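Putative branched-chain amino acid ABC transporter, periplasmic branched-chain amino acid-binding protein (Pseudomonas protegens Pf-5, PDB 4RU0) probably binds a branched-chain amino acid or related solute in the periplasm and hands it to an ABC transporter for import. Local coordinates at residues Tyr167-Glu172 and Asp176-Lys181; Glu210-Pro215 and Arg231-Asp236; Leu380-Lys385 and Ser411-Ala416. All coordinates share one frame; numbering follows the deposited sequence.

Interaction 1 of 3, residues Tyr167-Glu172 and Asp176-Lys181; sequences YIAQRE and DRLKGK
Glu172 sets CG anti to its carbonyl carbon (chi1 -63°) and bends at the next bond, while Lys181 bends both at CG and near its end (chi4 61°), bringing carboxylate and ammonium together from opposite directions. The result is a salt bridge between Glu172 OE1 and Lys181 NZ. Its modelled length of 2.4 Å is very short, and that value is doubtful. Lys181 NZ also donates to Arg177 O at 3.2 Å, tilted 30° from that carbonyl's plane, which gives the ammonium a second acceptor. The other carboxylate oxygen, OE2, accepts a hydrogen bond from Trp237 NE1; partners at both oxygens would restrict rotation of the carboxylate.

Beneath this polar pair lies an apolar layer. Leu178 forks against the helix: CD2 meets Ile168 CG2 at 3.7 Å, the two side chains crossing nearly at right angles, and CD1 rests 4.0 Å from Ala169 CB. Where the helix ends, Arg177 runs its aliphatic part past the last turn, with CG 3.2 Å from Glu172 O. Leu178 to Lys181 then form a type II beta turn, closed by Lys181 N to Leu178 O at 2.9 Å, with Gly180 at positive phi. This turn directs Lys181 back to the helix end.

The contact thus folds a helix-to-strand connection onto its own helix, a local closure within one of the two alpha/beta lobes of a periplasmic binding protein. Helix 157-172 also lies against strands 237-241 and 264-266 through Ile168, which touches Trp237 and Ile265, and against strand 407-415 through Tyr167 and Gln170. The connection leads directly into strand 182-188, and Lys181 makes a backbone hydrogen bond to Glu210 at the start of strand 210-216.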
loop_
_atom_site.group_PDB
_atom_site.type_symbol
_atom_site.label_atom_id
_atom_site.label_comp_id
_atom_site.label_asym_id
_atom_site.label_seq_id
_atom_site.Cartn_x
_atom_site.Cartn_y
_atom_site.Cartn_z
ATOM N N TYR A 167 16.153 -4.009 6.998
ATOM C CA TYR A 167 15.789 -5.096 7.892
ATOM C C TYR A 167 16.826 -6.213 7.828
ATOM O O TYR A 167 17.200 -6.769 8.861
ATOM C CB TYR A 167 14.402 -5.640 7.557
ATOM C CG TYR A 167 14.018 -6.828 8.411
ATOM C CD1 TYR A 167 13.669 -6.663 9.748
ATOM C CD2 TYR A 167 14.012 -8.113 7.884
ATOM C CE1 TYR A 167 13.322 -7.744 10.535
ATOM C CE2 TYR A 167 13.665 -9.202 8.662
ATOM C CZ TYR A 167 13.322 -9.013 9.988
ATOM O OH TYR A 167 12.975 -10.094 10.766
ATOM N N ILE A 168 17.282 -6.534 6.618
ATOM C CA ILE A 168 18.357 -7.507 6.433
ATOM C C ILE A 168 19.569 -7.109 7.278
ATOM O O ILE A 168 20.128 -7.932 8.006
ATOM C CB ILE A 168 18.806 -7.619 4.954
ATOM C CG1 ILE A 168 17.638 -7.974 4.028
ATOM C CG2 ILE A 168 19.927 -8.635 4.818
ATOM C CD1 ILE A 168 17.067 -9.332 4.228
ATOM N N ALA A 169 19.960 -5.841 7.168
ATOM C CA ALA A 169 21.110 -5.296 7.885
ATOM C C ALA A 169 20.926 -5.397 9.394
ATOM O O ALA A 169 21.867 -5.687 10.130
ATOM C CB ALA A 169 21.348 -3.844 7.481
ATOM N N GLN A 170 19.702 -5.152 9.848
ATOM C CA GLN A 170 19.368 -5.281 11.259
ATOM C C GLN A 170 19.536 -6.741 11.682
ATOM O O GLN A 170 20.022 -7.032 12.772
ATOM C CB GLN A 170 17.942 -4.786 11.508
ATOM C CG GLN A 170 17.409 -4.979 12.919
ATOM C CD GLN A 170 16.141 -4.167 13.161
ATOM O OE1 GLN A 170 16.149 -2.940 13.047
ATOM N NE2 GLN A 170 15.046 -4.849 13.487
ATOM N N ARG A 171 19.161 -7.651 10.789
ATOM C CA ARG A 171 19.271 -9.085 11.043
ATOM C C ARG A 171 20.702 -9.609 10.959
ATOM O O ARG A 171 21.038 -10.600 11.609
ATOM C CB ARG A 171 18.394 -9.862 10.059
ATOM C CG ARG A 171 16.926 -9.843 10.402
ATOM C CD ARG A 171 16.624 -10.702 11.616
ATOM N NE ARG A 171 15.459 -11.538 11.354
ATOM C CZ ARG A 171 15.517 -12.835 11.077
ATOM N NH1 ARG A 171 16.688 -13.456 11.056
ATOM N NH2 ARG A 171 14.403 -13.513 10.834
ATOM N N GLU A 172 21.538 -8.956 10.154
ATOM C CA GLU A 172 22.921 -9.391 9.973
ATOM C C GLU A 172 23.876 -8.749 10.980
ATOM O O GLU A 172 25.030 -9.147 11.077
ATOM C CB GLU A 172 23.400 -9.084 8.553
ATOM C CG GLU A 172 22.646 -9.820 7.460
ATOM C CD GLU A 172 22.879 -11.316 7.491
ATOM O OE1 GLU A 172 23.949 -11.750 7.978
ATOM O OE2 GLU A 172 21.991 -12.061 7.020
ATOM N N ASP A 176 27.583 -2.995 7.790
ATOM C CA ASP A 176 28.909 -3.524 7.478
ATOM C C ASP A 176 28.839 -4.994 7.092
ATOM O O ASP A 176 29.594 -5.460 6.240
ATOM C CB ASP A 176 29.851 -3.352 8.671
ATOM C CG ASP A 176 30.120 -1.900 8.993
ATOM O OD1 ASP A 176 30.143 -1.081 8.051
ATOM O OD2 ASP A 176 30.306 -1.579 10.187
ATOM N N ARG A 177 27.921 -5.711 7.733
ATOM C CA ARG A 177 27.743 -7.143 7.518
ATOM C C ARG A 177 27.084 -7.501 6.183
ATOM O O ARG A 177 27.016 -8.670 5.833
ATOM C CB ARG A 177 26.912 -7.727 8.656
ATOM C CG ARG A 177 27.485 -7.454 10.028
ATOM C CD ARG A 177 28.697 -8.325 10.295
ATOM N NE ARG A 177 29.493 -7.801 11.400
ATOM C CZ ARG A 177 30.458 -6.896 11.251
ATOM N NH1 ARG A 177 30.747 -6.422 10.042
ATOM N NH2 ARG A 177 31.136 -6.465 12.306
ATOM N N LEU A 178 26.580 -6.509 5.451
ATOM C CA LEU A 178 25.945 -6.781 4.162
ATOM C C LEU A 178 26.992 -7.126 3.109
ATOM O O LEU A 178 26.730 -7.908 2.189
ATOM C CB LEU A 178 25.105 -5.590 3.696
ATOM C CG LEU A 178 23.841 -5.286 4.500
ATOM C CD1 LEU A 178 23.166 -4.048 3.953
ATOM C CD2 LEU A 178 22.889 -6.471 4.496
ATOM N N LYS A 179 28.171 -6.528 3.243
ATOM C CA LYS A 179 29.299 -6.884 2.395
ATOM C C LYS A 179 29.545 -8.381 2.520
ATOM O O LYS A 179 29.687 -8.900 3.627
ATOM C CB LYS A 179 30.550 -6.094 2.793
ATOM C CG LYS A 179 31.607 -6.028 1.708
ATOM C CD LYS A 179 32.733 -5.078 2.076
ATOM C CE LYS A 179 33.687 -4.888 0.906
ATOM N NZ LYS A 179 34.210 -6.190 0.407
ATOM N N GLY A 180 29.563 -9.080 1.393
ATOM C CA GLY A 180 29.760 -10.520 1.423
ATOM C C GLY A 180 28.485 -11.343 1.546
ATOM O O GLY A 180 28.538 -12.568 1.689
ATOM N N LYS A 181 27.335 -10.678 1.496
ATOM C CA LYS A 181 26.056 -11.369 1.558
ATOM C C LYS A 181 25.418 -11.451 0.181
ATOM O O LYS A 181 25.711 -10.639 -0.695
ATOM C CB LYS A 181 25.113 -10.663 2.533
ATOM C CG LYS A 181 25.561 -10.743 3.975
ATOM C CD LYS A 181 25.489 -12.165 4.493
ATOM C CE LYS A 181 26.405 -12.370 5.699
ATOM N NZ LYS A 181 26.045 -11.492 6.842
#

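Interaction 2 of 3, residues Glu210-Pro215 and Arg231-Asp236; sequences ENIQIP and RQQNPD
Ile212 on strand 210-216 faces Gln233 in the last turn of helix 224-233, and the backbones stay well apart, the nearest CA atoms being those of Ile212 and Pro235 at 8.5 Å. The two segments belong to a beta-alpha-beta crossover of a Rossmann-like sheet: the chain leaves one edge strand, 210-216, passes through the helix and returns as strand 237-241, with strand 182-188 lying between the two parallel strands.

The contact between strand and helix is made by side chains. Ile212 sets CG1 anti to its carbonyl carbon (chi1 -58°), which leaves CG2 anti to the backbone N; CG1 then runs extended so that CD1 reaches the amide of Gln233. Ile212 CD1 is 3.7 Å from each of Gln233 CD, OE1 and NE2, which puts it above the amide rather than beside it. On the other branch, Ile212 CG2 lies 3.6 Å from Gln233 OE1. This oxygen has its polar partner within the helix, Gln229 NE2, which holds the amide while the isoleucine packs against it. Beyond Gln233 the helix stops at Asn234, whose positive phi turns the chain toward Pro235 and the next strand; Lys182 NZ binds the backbone O of Gln233.

At the strand's start Glu210 extends toward Gln233, but their ends remain separated. A water bridges them, donating to Glu210 OE2 at 2.9 Å and accepting only a weak bond from Gln233 NE2 at 3.3 Å.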
loop_
_atom_site.group_PDB
_atom_site.type_symbol
_atom_site.label_atom_id
_atom_site.label_comp_id
_atom_site.label_asym_id
_atom_site.label_seq_id
_atom_site.Cartn_x
_atom_site.Cartn_y
_atom_site.Cartn_z
ATOM N N GLU A 210 25.734 -8.979 -2.911
ATOM C CA GLU A 210 25.497 -9.465 -4.259
ATOM C C GLU A 210 24.012 -9.335 -4.601
ATOM O O GLU A 210 23.151 -9.884 -3.920
ATOM C CB GLU A 210 25.968 -10.912 -4.400
ATOM C CG GLU A 210 26.063 -11.388 -5.835
ATOM C CD GLU A 210 26.657 -12.780 -5.949
ATOM O OE1 GLU A 210 27.546 -13.124 -5.135
ATOM O OE2 GLU A 210 26.239 -13.529 -6.857
ATOM N N ASN A 211 23.723 -8.586 -5.656
ATOM C CA ASN A 211 22.352 -8.318 -6.086
ATOM C C ASN A 211 21.901 -9.290 -7.177
ATOM O O ASN A 211 22.192 -9.098 -8.351
ATOM C CB ASN A 211 22.246 -6.874 -6.580
ATOM C CG ASN A 211 20.877 -6.535 -7.134
ATOM O OD1 ASN A 211 19.868 -7.149 -6.773
ATOM N ND2 ASN A 211 20.836 -5.541 -8.013
ATOM N N ILE A 212 21.199 -10.342 -6.777
ATOM C CA ILE A 212 20.748 -11.361 -7.716
ATOM C C ILE A 212 19.294 -11.106 -8.111
ATOM O O ILE A 212 18.404 -11.103 -7.265
ATOM C CB ILE A 212 20.885 -12.781 -7.113
ATOM C CG1 ILE A 212 22.337 -13.053 -6.708
ATOM C CG2 ILE A 212 20.393 -13.842 -8.092
ATOM C CD1 ILE A 212 22.531 -14.377 -6.001
ATOM N N GLN A 213 19.063 -10.892 -9.402
ATOM C CA GLN A 213 17.730 -10.591 -9.919
ATOM C C GLN A 213 17.178 -11.738 -10.768
ATOM O O GLN A 213 17.734 -12.072 -11.813
ATOM C CB GLN A 213 17.762 -9.295 -10.737
ATOM C CG GLN A 213 18.024 -8.036 -9.909
ATOM C CD GLN A 213 16.906 -7.735 -8.915
ATOM O OE1 GLN A 213 15.784 -8.223 -9.051
ATOM N NE2 GLN A 213 17.214 -6.927 -7.909
ATOM N N ILE A 214 16.083 -12.341 -10.321
ATOM C CA ILE A 214 15.550 -13.529 -10.993
ATOM C C ILE A 214 14.082 -13.358 -11.391
ATOM O O ILE A 214 13.194 -13.363 -10.536
ATOM C CB ILE A 214 15.679 -14.776 -10.100
ATOM C CG1 ILE A 214 17.133 -14.974 -9.653
ATOM C CG2 ILE A 214 15.183 -15.994 -10.830
ATOM C CD1 ILE A 214 17.297 -16.022 -8.562
ATOM N N PRO A 215 13.823 -13.194 -12.696
ATOM C CA PRO A 215 12.455 -13.000 -13.202
ATOM C C PRO A 215 11.627 -14.282 -13.232
ATOM O O PRO A 215 12.172 -15.373 -13.411
ATOM C CB PRO A 215 12.679 -12.477 -14.623
ATOM C CG PRO A 215 14.006 -13.017 -15.016
ATOM C CD PRO A 215 14.836 -13.042 -13.756
ATOM N N ARG A 231 19.070 -22.563 -5.152
ATOM C CA ARG A 231 19.761 -23.588 -4.374
ATOM C C ARG A 231 21.253 -23.619 -4.721
ATOM O O ARG A 231 22.089 -23.792 -3.829
ATOM C CB ARG A 231 19.136 -24.969 -4.583
ATOM C CG ARG A 231 19.660 -26.014 -3.594
ATOM C CD ARG A 231 19.033 -27.378 -3.836
ATOM N NE ARG A 231 19.680 -28.447 -3.079
ATOM C CZ ARG A 231 19.327 -28.823 -1.853
ATOM N NH1 ARG A 231 18.333 -28.207 -1.227
ATOM N NH2 ARG A 231 19.968 -29.818 -1.247
ATOM N N GLN A 232 21.586 -23.449 -6.003
ATOM C CA GLN A 232 22.986 -23.382 -6.435
ATOM C C GLN A 232 23.721 -22.204 -5.797
ATOM O O GLN A 232 24.820 -22.353 -5.272
ATOM C CB GLN A 232 23.086 -23.270 -7.960
ATOM C CG GLN A 232 22.879 -24.567 -8.728
ATOM C CD GLN A 232 22.635 -24.321 -10.210
ATOM O OE1 GLN A 232 22.279 -23.213 -10.615
ATOM N NE2 GLN A 232 22.826 -25.350 -11.025
ATOM N N GLN A 233 23.117 -21.025 -5.853
ATOM C CA GLN A 233 23.789 -19.833 -5.365
ATOM C C GLN A 233 23.686 -19.694 -3.844
ATOM O O GLN A 233 24.485 -18.987 -3.239
ATOM C CB GLN A 233 23.225 -18.596 -6.065
ATOM C CG GLN A 233 23.685 -18.457 -7.512
ATOM C CD GLN A 233 23.009 -17.305 -8.235
ATOM O OE1 GLN A 233 21.784 -17.204 -8.243
ATOM N NE2 GLN A 233 23.803 -16.432 -8.846
ATOM N N ASN A 234 22.719 -20.388 -3.244
ATOM C CA ASN A 234 22.456 -20.331 -1.800
ATOM C C ASN A 234 22.546 -18.917 -1.209
ATOM O O ASN A 234 23.412 -18.640 -0.375
ATOM C CB ASN A 234 23.413 -21.272 -1.056
ATOM C CG ASN A 234 23.083 -21.398 0.424
ATOM O OD1 ASN A 234 23.976 -21.537 1.264
ATOM N ND2 ASN A 234 21.798 -21.334 0.752
ATOM N N PRO A 235 21.657 -18.011 -1.649
ATOM C CA PRO A 235 21.677 -16.650 -1.104
ATOM C C PRO A 235 21.246 -16.642 0.357
ATOM O O PRO A 235 20.580 -17.579 0.802
ATOM C CB PRO A 235 20.664 -15.908 -1.976
ATOM C CG PRO A 235 19.676 -16.963 -2.342
ATOM C CD PRO A 235 20.508 -18.217 -2.551
ATOM N N ASP A 236 21.634 -15.599 1.088
ATOM C CA ASP A 236 21.298 -15.473 2.502
ATOM C C ASP A 236 19.833 -15.109 2.678
ATOM O O ASP A 236 19.210 -15.494 3.659
ATOM C CB ASP A 236 22.186 -14.422 3.175
ATOM C CG ASP A 236 23.670 -14.725 3.013
ATOM O OD1 ASP A 236 24.288 -14.221 2.046
ATOM O OD2 ASP A 236 24.219 -15.473 3.847
HETATM O O HOH W 1 26.267 -16.402 -6.581
#

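Interaction 3 of 3, residues Leu380-Lys385 and Ser411-Ala416; sequences LMQNLK and SEWIAA
The indole of Trp413 carries Gln382 on one face and meets Leu380 at its edge. Gln382 CB stands 3.8 Å from the centroid of the six-membered ring of Trp413, only 6° off the ring normal, a well-centred CH-pi contact. At the edge and near the ring plane, Leu380 O lies 3.8 Å from Trp413 CH2. The backbone between them follows the ring obliquely: Met381 C, in a residue modelled as selenomethionine, comes to 3.6 Å from Trp413 CZ2, and Gln382 N to 3.5 Å from the same atom. Arg398 adds a cation-pi interaction to the indole.

Gln382 takes the crowded position, with CG between its backbone N and carbonyl carbon (chi1 64°), and then runs extended. Its amide lies 49° from the ring plane, with NE2 3.7 Å from Trp413 CZ3. That nitrogen is not left to the ring alone, since it donates to Ala396 O, a second restraint on the glutamine. An alanine in place of Trp413 would probably strip Gln382 CB of its aromatic cover, open a gap beside the 380-382 backbone and leave Arg398 without its pi partner.

The loop leading into strand 384-385 is packed here against Trp413 of the 407-415 region, consistent with a contact between the two lobes of a type I periplasmic binding protein. On one side, Leu380 packs on helices 299-309 and 325-348, and Leu384 pairs with Ile367. On the other, Ile414 bonds through its backbone to Ala397 of strand 396-402, while its side chain rests on Asn166 and Gln170 of helix 157-172.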
loop_
_atom_site.group_PDB
_atom_site.type_symbol
_atom_site.label_atom_id
_atom_site.label_comp_id
_atom_site.label_asym_id
_atom_site.label_seq_id
_atom_site.Cartn_x
_atom_site.Cartn_y
_atom_site.Cartn_z
ATOM N N LEU A 380 -0.843 0.149 13.956
ATOM C CA LEU A 380 -1.431 -0.241 12.679
ATOM C C LEU A 380 -0.911 0.585 11.503
ATOM O O LEU A 380 -0.691 0.060 10.410
ATOM C CB LEU A 380 -2.956 -0.132 12.762
ATOM C CG LEU A 380 -3.776 -0.659 11.587
ATOM C CD1 LEU A 380 -3.339 -2.065 11.205
ATOM C CD2 LEU A 380 -5.253 -0.639 11.945
HETATM N N MSE A 381 -0.716 1.877 11.734
HETATM C CA MSE A 381 -0.287 2.790 10.683
HETATM C C MSE A 381 0.933 3.588 11.127
HETATM O O MSE A 381 1.041 3.974 12.289
HETATM C CB MSE A 381 -1.428 3.733 10.302
HETATM C CG MSE A 381 -1.054 4.809 9.291
HETATM SE SE MSE A 381 -2.468 6.145 9.105
HETATM C CE MSE A 381 -3.948 4.912 8.874
ATOM N N GLN A 382 1.854 3.830 10.200
ATOM C CA GLN A 382 3.062 4.588 10.506
ATOM C C GLN A 382 2.797 6.091 10.538
ATOM O O GLN A 382 1.696 6.545 10.227
ATOM C CB GLN A 382 4.152 4.273 9.481
ATOM C CG GLN A 382 3.814 4.709 8.067
ATOM C CD GLN A 382 4.739 4.099 7.031
ATOM O OE1 GLN A 382 5.764 4.683 6.674
ATOM N NE2 GLN A 382 4.378 2.919 6.540
ATOM N N ASN A 383 3.813 6.858 10.920
ATOM C CA ASN A 383 3.761 8.310 10.802
ATOM C C ASN A 383 3.705 8.733 9.338
ATOM O O ASN A 383 4.240 8.051 8.461
ATOM C CB ASN A 383 4.972 8.961 11.482
ATOM C CG ASN A 383 4.911 8.880 13.000
ATOM O OD1 ASN A 383 4.173 8.071 13.564
ATOM N ND2 ASN A 383 5.688 9.726 13.668
ATOM N N LEU A 384 3.044 9.855 9.077
ATOM C CA LEU A 384 2.958 10.409 7.730
ATOM C C LEU A 384 3.270 11.893 7.741
ATOM O O LEU A 384 2.642 12.660 8.462
ATOM C CB LEU A 384 1.570 10.189 7.133
ATOM C CG LEU A 384 1.228 8.806 6.596
ATOM C CD1 LEU A 384 -0.237 8.761 6.197
ATOM C CD2 LEU A 384 2.121 8.488 5.415
ATOM N N LYS A 385 4.245 12.297 6.943
ATOM C CA LYS A 385 4.516 13.710 6.752
ATOM C C LYS A 385 4.747 13.973 5.272
ATOM O O LYS A 385 5.826 13.717 4.744
ATOM C CB LYS A 385 5.715 14.162 7.585
ATOM C CG LYS A 385 5.938 15.669 7.576
ATOM C CD LYS A 385 6.682 16.127 8.825
ATOM C CE LYS A 385 7.223 17.536 8.666
ATOM N NZ LYS A 385 8.282 17.600 7.616
ATOM N N SER A 411 8.997 -7.324 14.106
ATOM C CA SER A 411 9.817 -6.122 14.017
ATOM C C SER A 411 9.012 -4.875 14.321
ATOM O O SER A 411 7.784 -4.875 14.234
ATOM C CB SER A 411 10.454 -5.993 12.627
ATOM O OG SER A 411 9.647 -5.209 11.761
ATOM N N GLU A 412 9.718 -3.808 14.677
ATOM C CA GLU A 412 9.119 -2.484 14.746
ATOM C C GLU A 412 9.006 -1.922 13.339
ATOM O O GLU A 412 9.239 -2.633 12.355
ATOM C CB GLU A 412 9.958 -1.545 15.614
ATOM C CG GLU A 412 10.474 -2.172 16.893
ATOM C CD GLU A 412 9.377 -2.417 17.904
ATOM O OE1 GLU A 412 8.308 -1.776 17.796
ATOM O OE2 GLU A 412 9.587 -3.252 18.810
ATOM N N TRP A 413 8.659 -0.644 13.240
ATOM C CA TRP A 413 8.673 0.020 11.952
ATOM C C TRP A 413 10.114 0.190 11.489
ATOM O O TRP A 413 10.943 0.773 12.186
ATOM C CB TRP A 413 7.963 1.374 12.020
ATOM C CG TRP A 413 6.483 1.270 12.243
ATOM C CD1 TRP A 413 5.820 1.462 13.419
ATOM C CD2 TRP A 413 5.485 0.941 11.268
ATOM N NE1 TRP A 413 4.472 1.279 13.238
ATOM C CE2 TRP A 413 4.238 0.959 11.927
ATOM C CE3 TRP A 413 5.523 0.636 9.903
ATOM C CZ2 TRP A 413 3.039 0.685 11.268
ATOM C CZ3 TRP A 413 4.330 0.361 9.248
ATOM C CH2 TRP A 413 3.106 0.392 9.930
ATOM N N ILE A 414 10.402 -0.354 10.312
ATOM C CA ILE A 414 11.697 -0.202 9.673
ATOM C C ILE A 414 11.629 0.926 8.648
ATOM O O ILE A 414 10.976 0.787 7.613
ATOM C CB ILE A 414 12.134 -1.503 8.966
ATOM C CG1 ILE A 414 11.929 -2.714 9.883
ATOM C CG2 ILE A 414 13.570 -1.395 8.480
ATOM C CD1 ILE A 414 12.773 -2.692 11.137
ATOM N N ALA A 415 12.295 2.040 8.931
ATOM C CA ALA A 415 12.274 3.187 8.025
ATOM C C ALA A 415 13.207 2.985 6.829
ATOM O O ALA A 415 14.277 2.392 6.961
ATOM C CB ALA A 415 12.651 4.457 8.774
ATOM N N ALA A 416 12.794 3.486 5.667
ATOM C CA ALA A 416 13.626 3.458 4.464
ATOM C C ALA A 416 14.596 4.627 4.440
ATOM O O ALA A 416 14.347 5.661 5.060
ATOM C CB ALA A 416 12.765 3.490 3.219
#

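From the N terminus the three contacts follow in series, none nested or crossed. Interaction 1 closes the short loop between helix 157-172 and strand 182-188. Interaction 2 then closes the longer excursion from strand 210-216 to the end of helix 224-233. The two touch where Lys181 O meets Glu210 N, a probable hydrogen bond at 2.8 Å. Interaction 3, much later in the chain, spans the segment containing strand 396-402 and ties the 380-385 stretch to strand 407-415. Interactions 2 and 3 reach opposite outermost strands of one seven-stranded sheet, their nearest atoms about 16 Å apart; helix 157-172 packs on strand 407-415, so interaction 1 adjoins both of the others.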